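Local coordinates for Lmo2184 protein (Listeria monocytogenes serovar 1/2a, PDB 5JOQ) that probably binds heme, or a related iron compound, at the cell surface as the lipoprotein receptor of an ABC transporter, at residues D116-T121 with Q127-N132; T151-Q156 with N275-L280; G177-V182 with D247-F252. All coordinates share one frame; numbering follows the deposited sequence.

Interaction 1 (D116-T121 with Q127-N132)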
loop_
_atom_site.group_PDB
_atom_site.type_symbol
_atom_site.label_atom_id
_atom_site.label_comp_id
_atom_site.label_asym_id
_atom_site.label_seq_id
_atom_site.Cartn_x
_atom_site.Cartn_y
_atom_site.Cartn_z
ATOM N N ASP A 116 -27.965 -4.001 -8.551
ATOM C CA ASP A 116 -28.490 -2.910 -7.747
ATOM C C ASP A 116 -27.306 -2.181 -7.120
ATOM O O ASP A 116 -26.482 -2.807 -6.440
ATOM C CB ASP A 116 -29.414 -3.476 -6.663
ATOM C CG ASP A 116 -30.289 -2.417 -5.999
ATOM O OD1 ASP A 116 -30.123 -1.208 -6.275
ATOM O OD2 ASP A 116 -31.143 -2.815 -5.178
ATOM N N PHE A 117 -27.210 -0.870 -7.347
ATOM C CA PHE A 117 -26.114 -0.065 -6.813
ATOM C C PHE A 117 -26.660 0.716 -5.619
ATOM O O PHE A 117 -27.412 1.680 -5.792
ATOM C CB PHE A 117 -25.523 0.848 -7.886
ATOM C CG PHE A 117 -24.853 0.088 -9.011
ATOM C CD1 PHE A 117 -23.551 -0.357 -8.873
ATOM C CD2 PHE A 117 -25.564 -0.229 -10.162
ATOM C CE1 PHE A 117 -22.935 -1.083 -9.874
ATOM C CE2 PHE A 117 -24.956 -0.959 -11.188
ATOM C CZ PHE A 117 -23.633 -1.379 -11.033
ATOM N N LEU A 118 -26.314 0.255 -4.416
ATOM C CA LEU A 118 -26.851 0.781 -3.158
ATOM C C LEU A 118 -26.130 2.068 -2.766
ATOM O O LEU A 118 -24.910 2.142 -2.853
ATOM C CB LEU A 118 -26.654 -0.247 -2.049
ATOM C CG LEU A 118 -27.108 -1.673 -2.424
ATOM C CD1 LEU A 118 -26.818 -2.651 -1.268
ATOM C CD2 LEU A 118 -28.581 -1.682 -2.800
ATOM N N ASP A 119 -26.880 3.083 -2.334
ATOM C CA ASP A 119 -26.279 4.380 -2.007
ATOM C C ASP A 119 -25.773 4.348 -0.559
ATOM O O ASP A 119 -26.568 4.428 0.392
ATOM C CB ASP A 119 -27.300 5.499 -2.201
ATOM C CG ASP A 119 -26.674 6.881 -2.021
ATOM O OD1 ASP A 119 -25.535 6.953 -1.522
ATOM O OD2 ASP A 119 -27.298 7.886 -2.396
ATOM N N PHE A 120 -24.453 4.238 -0.385
ATOM C CA PHE A 120 -23.822 4.246 0.939
ATOM C C PHE A 120 -23.053 5.554 1.215
ATOM O O PHE A 120 -22.044 5.566 1.953
ATOM C CB PHE A 120 -22.913 3.019 1.078
ATOM C CG PHE A 120 -23.679 1.696 1.285
ATOM C CD1 PHE A 120 -25.073 1.649 1.219
ATOM C CD2 PHE A 120 -22.994 0.521 1.545
ATOM C CE1 PHE A 120 -25.783 0.427 1.450
ATOM C CE2 PHE A 120 -23.676 -0.699 1.751
ATOM C CZ PHE A 120 -25.044 -0.757 1.704
ATOM N N THR A 121 -23.496 6.666 0.620
ATOM C CA THR A 121 -22.784 7.931 0.832
ATOM C C THR A 121 -23.178 8.642 2.129
ATOM O O THR A 121 -22.546 9.640 2.462
ATOM C CB THR A 121 -23.003 8.885 -0.350
ATOM O OG1 THR A 121 -24.421 9.116 -0.550
ATOM C CG2 THR A 121 -22.406 8.257 -1.653
ATOM N N GLN A 127 -29.353 3.317 5.561
ATOM C CA GLN A 127 -30.532 2.791 6.245
ATOM C C GLN A 127 -31.729 2.643 5.303
ATOM O O GLN A 127 -32.487 1.673 5.409
ATOM C CB GLN A 127 -30.891 3.673 7.436
ATOM C CG GLN A 127 -29.815 3.590 8.551
ATOM C CD GLN A 127 -30.329 4.258 9.800
ATOM O OE1 GLN A 127 -30.261 5.477 9.930
ATOM N NE2 GLN A 127 -30.884 3.461 10.721
ATOM N N THR A 128 -31.936 3.589 4.382
ATOM C CA THR A 128 -33.007 3.389 3.393
ATOM C C THR A 128 -32.727 2.159 2.520
ATOM O O THR A 128 -33.655 1.401 2.164
ATOM C CB THR A 128 -33.148 4.640 2.525
ATOM O OG1 THR A 128 -33.576 5.743 3.350
ATOM C CG2 THR A 128 -34.174 4.418 1.362
ATOM N N GLU A 129 -31.455 1.943 2.153
ATOM C CA GLU A 129 -31.117 0.759 1.360
ATOM C C GLU A 129 -31.378 -0.515 2.147
ATOM O O GLU A 129 -31.871 -1.504 1.591
ATOM C CB GLU A 129 -29.659 0.796 0.897
ATOM C CG GLU A 129 -29.346 1.957 -0.057
ATOM C CD GLU A 129 -30.009 1.868 -1.447
ATOM O OE1 GLU A 129 -30.807 0.942 -1.722
ATOM O OE2 GLU A 129 -29.722 2.773 -2.258
ATOM N N ILE A 130 -31.110 -0.485 3.453
ATOM C CA ILE A 130 -31.401 -1.642 4.307
ATOM C C ILE A 130 -32.906 -1.919 4.327
ATOM O O ILE A 130 -33.354 -3.066 4.154
ATOM C CB ILE A 130 -30.835 -1.402 5.723
ATOM C CG1 ILE A 130 -29.298 -1.535 5.704
ATOM C CG2 ILE A 130 -31.483 -2.363 6.736
ATOM C CD1 ILE A 130 -28.599 -0.951 7.029
ATOM N N LYS A 131 -33.710 -0.868 4.503
ATOM C CA LYS A 131 -35.162 -1.024 4.413
ATOM C C LYS A 131 -35.565 -1.645 3.072
ATOM O O LYS A 131 -36.416 -2.545 3.014
ATOM C CB LYS A 131 -35.826 0.348 4.603
ATOM C CG LYS A 131 -37.349 0.384 4.370
ATOM C CD LYS A 131 -37.923 1.834 4.563
ATOM C CE LYS A 131 -39.501 1.926 4.338
ATOM N NZ LYS A 131 -40.121 3.314 4.694
ATOM N N ASN A 132 -35.007 -1.137 1.974
ATOM C CA ASN A 132 -35.424 -1.610 0.645
ATOM C C ASN A 132 -34.985 -3.057 0.387
ATOM O O ASN A 132 -35.707 -3.828 -0.262
ATOM C CB ASN A 132 -34.893 -0.643 -0.425
ATOM C CG ASN A 132 -35.586 0.754 -0.353
ATOM O OD1 ASN A 132 -36.614 0.903 0.287
ATOM N ND2 ASN A 132 -35.019 1.744 -1.007
#
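Leu-118 and Glu-129 mark the closest backbone approach, their CA atoms 6.2 Å apart, where strand 115-118 ends and its chain runs out past helix 123-136. Glu-129 carries nearly all of the contact. Its CB points at the other segment; chi1 (-64°) sets CG anti to the carbonyl carbon, and a bend at chi2 (-68°) lays the carboxylate against the backbone of Leu-118 and Asp-119. OE2 accepts from the amide N of Asp-119 at 2.9 Å, in an almost straight bond (173°) that reaches the oxygen from above the carboxylate plane. This single bond takes up the first backbone N-H beyond the strand. OE1 turns to the other side and rests on the CD2 methyl of Leu-118 at 3.6 Å, an apolar neighbour for a charged atom. Farther back along the same side chain, CB of Glu-129 meets the ring edge of Phe-120 at CE1, 3.9 Å away and near the ring plane. The carboxylate of Asp-116 is not far off, OD1 lying 5.1 Å from OE1 of Glu-129; this like charge might raise the proton affinity of either group. Asp-119 sends its own carboxylate away from the helix. Its OD1 accepts from Thr-121 N at 3.0 Å, closing an Asx turn that fixes the bend after the strand, and meets Thr-121 OG1 at 2.6 Å. Strand 115-118 is an outer strand of the parallel sheet 37-39, 93-97 and 115-118, its backbone bonded to Val-94, Ser-96 and Lys-98, on and just after strand 93-97. Leu-118 and Phe-120 both reach Ile-44 on helix 42-50, while Ile-130 extends the packing from helix 123-136 to Ile-47 on that helix and to Leu-150 on helix 140-161.

Interaction 2 (T151-Q156 with N275-L280)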
loop_
_atom_site.group_PDB
_atom_site.type_symbol
_atom_site.label_atom_id
_atom_site.label_comp_id
_atom_site.label_asym_id
_atom_site.label_seq_id
_atom_site.Cartn_x
_atom_site.Cartn_y
_atom_site.Cartn_z
ATOM N N THR A 151 -30.213 3.404 14.454
ATOM C CA THR A 151 -30.777 4.695 14.825
ATOM C C THR A 151 -30.602 4.975 16.308
ATOM O O THR A 151 -30.368 6.121 16.701
ATOM C CB THR A 151 -32.254 4.727 14.445
ATOM O OG1 THR A 151 -32.341 4.755 13.014
ATOM C CG2 THR A 151 -32.971 5.934 15.086
ATOM N N SER A 152 -30.743 3.951 17.150
ATOM C CA SER A 152 -30.511 4.159 18.576
ATOM C C SER A 152 -29.079 4.628 18.837
ATOM O O SER A 152 -28.850 5.539 19.648
ATOM C CB SER A 152 -30.832 2.873 19.346
ATOM O OG SER A 152 -30.448 2.999 20.695
ATOM N N ASP A 153 -28.104 4.024 18.174
ATOM C CA ASP A 153 -26.715 4.437 18.351
ATOM C C ASP A 153 -26.462 5.863 17.842
ATOM O O ASP A 153 -25.824 6.662 18.505
ATOM C CB ASP A 153 -25.757 3.457 17.672
ATOM C CG ASP A 153 -25.727 2.102 18.353
ATOM O OD1 ASP A 153 -26.097 2.028 19.528
ATOM O OD2 ASP A 153 -25.341 1.125 17.708
ATOM N N ILE A 154 -26.997 6.180 16.673
ATOM C CA ILE A 154 -26.826 7.502 16.100
ATOM C C ILE A 154 -27.474 8.566 16.974
ATOM O O ILE A 154 -26.904 9.607 17.228
ATOM C CB ILE A 154 -27.446 7.598 14.679
ATOM C CG1 ILE A 154 -26.784 6.644 13.681
ATOM C CG2 ILE A 154 -27.428 9.019 14.162
ATOM C CD1 ILE A 154 -25.375 6.246 13.993
ATOM N N ASP A 155 -28.669 8.275 17.454
ATOM C CA ASP A 155 -29.397 9.220 18.279
ATOM C C ASP A 155 -28.622 9.522 19.547
ATOM O O ASP A 155 -28.652 10.636 20.030
ATOM C CB ASP A 155 -30.809 8.729 18.599
ATOM C CG ASP A 155 -31.780 8.940 17.449
ATOM O OD1 ASP A 155 -31.401 9.579 16.461
ATOM O OD2 ASP A 155 -32.921 8.464 17.552
ATOM N N GLN A 156 -27.944 8.520 20.088
ATOM C CA GLN A 156 -27.193 8.729 21.326
ATOM C C GLN A 156 -26.029 9.700 21.116
ATOM O O GLN A 156 -25.770 10.574 21.961
ATOM C CB GLN A 156 -26.684 7.386 21.866
ATOM C CG GLN A 156 -25.869 7.547 23.157
ATOM C CD GLN A 156 -26.752 8.011 24.308
ATOM O OE1 GLN A 156 -27.736 7.338 24.645
ATOM N NE2 GLN A 156 -26.431 9.180 24.897
ATOM N N ASN A 275 -20.112 -0.584 10.459
ATOM C CA ASN A 275 -19.079 -0.038 11.333
ATOM C C ASN A 275 -19.445 1.373 11.797
ATOM O O ASN A 275 -18.824 1.912 12.686
ATOM C CB ASN A 275 -17.755 0.132 10.582
ATOM C CG ASN A 275 -17.054 -1.163 10.331
ATOM O OD1 ASN A 275 -17.395 -2.175 10.900
ATOM N ND2 ASN A 275 -16.043 -1.119 9.495
ATOM N N ALA A 276 -20.477 1.954 11.205
ATOM C CA ALA A 276 -20.794 3.349 11.469
ATOM C C ALA A 276 -20.986 3.738 12.919
ATOM O O ALA A 276 -20.487 4.761 13.310
ATOM C CB ALA A 276 -21.973 3.801 10.628
ATOM N N PRO A 277 -21.712 2.876 13.724
ATOM C CA PRO A 277 -21.829 3.316 15.123
ATOM C C PRO A 277 -20.452 3.420 15.786
ATOM O O PRO A 277 -20.203 4.389 16.462
ATOM C CB PRO A 277 -22.694 2.243 15.769
ATOM C CG PRO A 277 -23.566 1.796 14.665
ATOM C CD PRO A 277 -22.589 1.639 13.564
ATOM N N GLU A 278 -19.571 2.459 15.567
ATOM C CA GLU A 278 -18.255 2.543 16.165
ATOM C C GLU A 278 -17.502 3.773 15.628
ATOM O O GLU A 278 -16.899 4.501 16.378
ATOM C CB GLU A 278 -17.468 1.273 15.897
ATOM C CG GLU A 278 -16.119 1.234 16.575
ATOM C CD GLU A 278 -15.347 -0.053 16.324
ATOM O OE1 GLU A 278 -15.864 -0.956 15.652
ATOM O OE2 GLU A 278 -14.205 -0.145 16.806
ATOM N N ALA A 279 -17.585 3.990 14.326
ATOM C CA ALA A 279 -16.925 5.125 13.684
ATOM C C ALA A 279 -17.437 6.442 14.246
ATOM O O ALA A 279 -16.651 7.359 14.528
ATOM C CB ALA A 279 -17.150 5.075 12.175
ATOM N N LEU A 280 -18.754 6.558 14.420
ATOM C CA LEU A 280 -19.314 7.794 14.957
ATOM C C LEU A 280 -18.834 8.050 16.385
ATOM O O LEU A 280 -18.604 9.201 16.776
ATOM C CB LEU A 280 -20.843 7.735 14.898
ATOM C CG LEU A 280 -21.581 9.042 15.116
ATOM C CD1 LEU A 280 -21.135 10.088 14.102
ATOM C CD2 LEU A 280 -23.113 8.802 15.046
#
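OD2 of Asp-153 lies against two carbons of the Pro-277 ring, 3.5 Å from CB and 3.6 Å from CG, and is the polar atom closest to the other helix in a contact that has no hydrogen bond of its own. The CB of Asp-153 adds a second touch on the same proline, 3.8 Å from its CB. Since the CB atoms of both residues point across the gap, the short carboxylate and the pyrrolidine ring meet directly, and the CA atoms come within 6.0 Å. Pro-277 lies in the first turn of helix 276-288, with its ring carbons toward Asp-153. One turn farther on, Leu-280 reaches toward Ile-154, and the meeting is between methyl groups: CD1 of Ile-154 stands 3.6 Å from CD2 of Leu-280, the two side chains crossing at about a right angle. Leu-280 is modelled in two conformers, so this distance holds for one of them. Ile-154 does not aim its CB straight at the partner helix; the end of its side chain swings round, with chi2 at -25°, nearly eclipsed and therefore probably somewhat strained. Asp-153 is at the partly exposed margin, whereas Ile-154 and Leu-280 are buried. Around them Ile-123 touches both Ile-154 and Ala-276, Leu-150 packs on Pro-277, and Val-157 and Leu-194 lie on Leu-280. Helix 140-161 fits the long connecting helix of this solute-binding family, which runs along the base of both lobes and joins them; the C-terminal helix 276-288 packs alongside it, running the same way over these residues, a helix-on-helix seam of the two-lobed fold with a single rigid connecting helix.

Interaction 3 (G177-V182 with D247-F252)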
loop_
_atom_site.group_PDB
_atom_site.type_symbol
_atom_site.label_atom_id
_atom_site.label_comp_id
_atom_site.label_asym_id
_atom_site.label_seq_id
_atom_site.Cartn_x
_atom_site.Cartn_y
_atom_site.Cartn_z
ATOM N N GLY A 177 0.284 15.812 -1.788
ATOM C CA GLY A 177 0.215 16.404 -3.116
ATOM C C GLY A 177 -1.111 16.258 -3.826
ATOM O O GLY A 177 -1.375 17.006 -4.776
ATOM N N SER A 178 -1.988 15.344 -3.391
ATOM C CA SER A 178 -3.239 15.144 -4.122
ATOM C C SER A 178 -4.455 15.019 -3.199
ATOM O O SER A 178 -5.465 14.425 -3.593
ATOM C CB SER A 178 -3.144 13.910 -5.030
ATOM O OG SER A 178 -2.647 12.785 -4.313
ATOM N N TYR A 179 -4.400 15.593 -1.990
ATOM C CA TYR A 179 -5.518 15.487 -1.051
ATOM C C TYR A 179 -6.775 16.093 -1.660
ATOM O O TYR A 179 -6.731 17.207 -2.196
ATOM C CB TYR A 179 -5.214 16.225 0.248
ATOM C CG TYR A 179 -4.121 15.587 1.059
ATOM C CD1 TYR A 179 -4.308 14.336 1.642
ATOM C CD2 TYR A 179 -2.904 16.250 1.257
ATOM C CE1 TYR A 179 -3.296 13.747 2.413
ATOM C CE2 TYR A 179 -1.908 15.684 2.037
ATOM C CZ TYR A 179 -2.095 14.424 2.593
ATOM O OH TYR A 179 -1.101 13.846 3.346
ATOM N N LEU A 180 -7.893 15.370 -1.551
ATOM C CA LEU A 180 -9.219 15.903 -1.845
ATOM C C LEU A 180 -9.870 16.438 -0.570
ATOM O O LEU A 180 -9.715 15.859 0.503
ATOM C CB LEU A 180 -10.128 14.812 -2.413
ATOM C CG LEU A 180 -9.689 14.303 -3.798
ATOM C CD1 LEU A 180 -10.496 13.071 -4.170
ATOM C CD2 LEU A 180 -9.928 15.388 -4.840
ATOM N N VAL A 181 -10.660 17.507 -0.716
ATOM C CA VAL A 181 -11.507 17.982 0.380
ATOM C C VAL A 181 -12.810 17.190 0.378
ATOM O O VAL A 181 -13.444 17.039 -0.671
ATOM C CB VAL A 181 -11.775 19.478 0.225
ATOM C CG1 VAL A 181 -12.704 19.952 1.337
ATOM C CG2 VAL A 181 -10.449 20.232 0.289
ATOM N N VAL A 182 -13.199 16.663 1.534
ATOM C CA VAL A 182 -14.395 15.816 1.651
ATOM C C VAL A 182 -15.530 16.688 2.180
ATOM O O VAL A 182 -15.375 17.343 3.222
ATOM C CB VAL A 182 -14.150 14.609 2.582
ATOM C CG1 VAL A 182 -15.362 13.717 2.616
ATOM C CG2 VAL A 182 -12.905 13.763 2.126
ATOM N N ASP A 247 5.196 23.539 3.458
ATOM C CA ASP A 247 4.710 24.926 3.519
ATOM C C ASP A 247 3.219 25.022 3.240
ATOM O O ASP A 247 2.543 25.917 3.757
ATOM C CB ASP A 247 5.455 25.794 2.519
ATOM C CG ASP A 247 6.876 26.115 2.989
ATOM O OD1 ASP A 247 7.100 26.196 4.213
ATOM O OD2 ASP A 247 7.731 26.291 2.145
ATOM N N ILE A 248 2.723 24.121 2.418
ATOM C CA ILE A 248 1.337 24.133 2.038
ATOM C C ILE A 248 0.389 23.998 3.232
ATOM O O ILE A 248 -0.642 24.591 3.213
ATOM C CB ILE A 248 1.031 22.988 1.040
ATOM C CG1 ILE A 248 1.920 23.094 -0.200
ATOM C CG2 ILE A 248 -0.422 22.982 0.622
ATOM C CD1 ILE A 248 1.717 24.383 -0.934
ATOM N N TRP A 249 0.722 23.188 4.226
ATOM C CA TRP A 249 -0.145 22.953 5.378
ATOM C C TRP A 249 0.349 23.365 6.765
ATOM O O TRP A 249 -0.444 23.558 7.679
ATOM C CB TRP A 249 -0.434 21.444 5.463
ATOM C CG TRP A 249 -1.020 20.819 4.240
ATOM C CD1 TRP A 249 -0.386 20.039 3.349
ATOM C CD2 TRP A 249 -2.365 20.931 3.789
ATOM N NE1 TRP A 249 -1.234 19.649 2.365
ATOM C CE2 TRP A 249 -2.464 20.191 2.605
ATOM C CE3 TRP A 249 -3.490 21.601 4.258
ATOM C CZ2 TRP A 249 -3.636 20.095 1.892
ATOM C CZ3 TRP A 249 -4.647 21.507 3.554
ATOM C CH2 TRP A 249 -4.722 20.751 2.383
ATOM N N LYS A 250 1.659 23.484 6.906
ATOM C CA LYS A 250 2.282 23.733 8.191
ATOM C C LYS A 250 1.941 25.015 8.906
ATOM O O LYS A 250 2.132 25.116 10.077
ATOM C CB LYS A 250 3.778 23.467 8.189
ATOM C CG LYS A 250 4.644 24.553 7.620
ATOM C CD LYS A 250 6.087 24.186 7.891
ATOM C CE LYS A 250 7.051 25.217 7.387
ATOM N NZ LYS A 250 8.382 24.973 7.997
ATOM N N HIS A 251 1.467 26.001 8.191
ATOM C CA HIS A 251 1.072 27.229 8.884
ATOM C C HIS A 251 -0.412 27.243 9.269
ATOM O O HIS A 251 -0.872 28.224 9.867
ATOM C CB HIS A 251 1.449 28.441 8.044
ATOM C CG HIS A 251 2.896 28.422 7.618
ATOM N ND1 HIS A 251 3.916 28.845 8.444
ATOM C CD2 HIS A 251 3.489 27.979 6.484
ATOM C CE1 HIS A 251 5.075 28.676 7.835
ATOM N NE2 HIS A 251 4.842 28.154 6.641
ATOM N N PHE A 252 -1.153 26.162 9.008
ATOM C CA PHE A 252 -2.492 26.025 9.600
ATOM C C PHE A 252 -2.398 25.962 11.122
ATOM O O PHE A 252 -1.589 25.211 11.669
ATOM C CB PHE A 252 -3.177 24.752 9.131
ATOM C CG PHE A 252 -3.765 24.829 7.739
ATOM C CD1 PHE A 252 -2.952 25.076 6.640
ATOM C CD2 PHE A 252 -5.125 24.587 7.544
ATOM C CE1 PHE A 252 -3.493 25.121 5.340
ATOM C CE2 PHE A 252 -5.693 24.619 6.252
ATOM C CZ PHE A 252 -4.881 24.880 5.151
HETATM O O HOH W 1 0.248 18.021 0.095
#
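Tyr-179, in the loop just before strand 180-182, and Trp-249, in the short, weakly bonded helix about 247-250, lie across a wide backbone gap, their CA atoms 11.2 Å apart, which is bridged by their two large side chains. Both CB atoms point across, and each ring is swung to the side of its own backbone N (chi1 -68° for Tyr-179, -56° for Trp-249). The tyrosine ring presents CD2 to NE1 of the indole at 3.9 Å and to CZ2 at 4.0 Å. The ring planes stand 80° apart, yet the approach is oblique, neither a stack nor an edge-to-face pair. Trp-249 lies among the elements of the second lobe: it stacks on Phe-243 from helix 233-245, touches Leu-172 of strand 168-173 and Thr-213 of helix 213-219, and so links the loop of the antiparallel hairpin 168-173/180-182 to the helices flanking that mixed sheet. A water bridges the two segments as well. It sits at the indole edge, in its plane, and accepts from NE1 of Trp-249 at 3.2 Å and from the backbone N of Gly-177 at 2.9 Å, satisfying two donors at once. Beside the pair, a second copy of the protein packs its Pro-176 on Ser-178 and its Thr-245 on Leu-180.

How the interactions relate
Interactions 1 and 2 share a neighbourhood: their centres are about 17 Å apart, and Gln-127 NE2 lies 3.0 Å from Thr-151 OG1, a probable hydrogen bond between the successive helices 123-136 and 140-161. Interaction 3 is in the other part of the molecule, its centre about 32 Å from that of interaction 1 and on the opposite side of the chain's centre, though its sequence is nested inside the loop closed by interaction 2. Interactions 1 and 3 are buried, interaction 2 only partly. A carboxylate-to-backbone bond dominates beside the first lobe's sheet, apolar carbon packing joins the helices, and an oblique aromatic pair with a bridging water serves near the subunit interface.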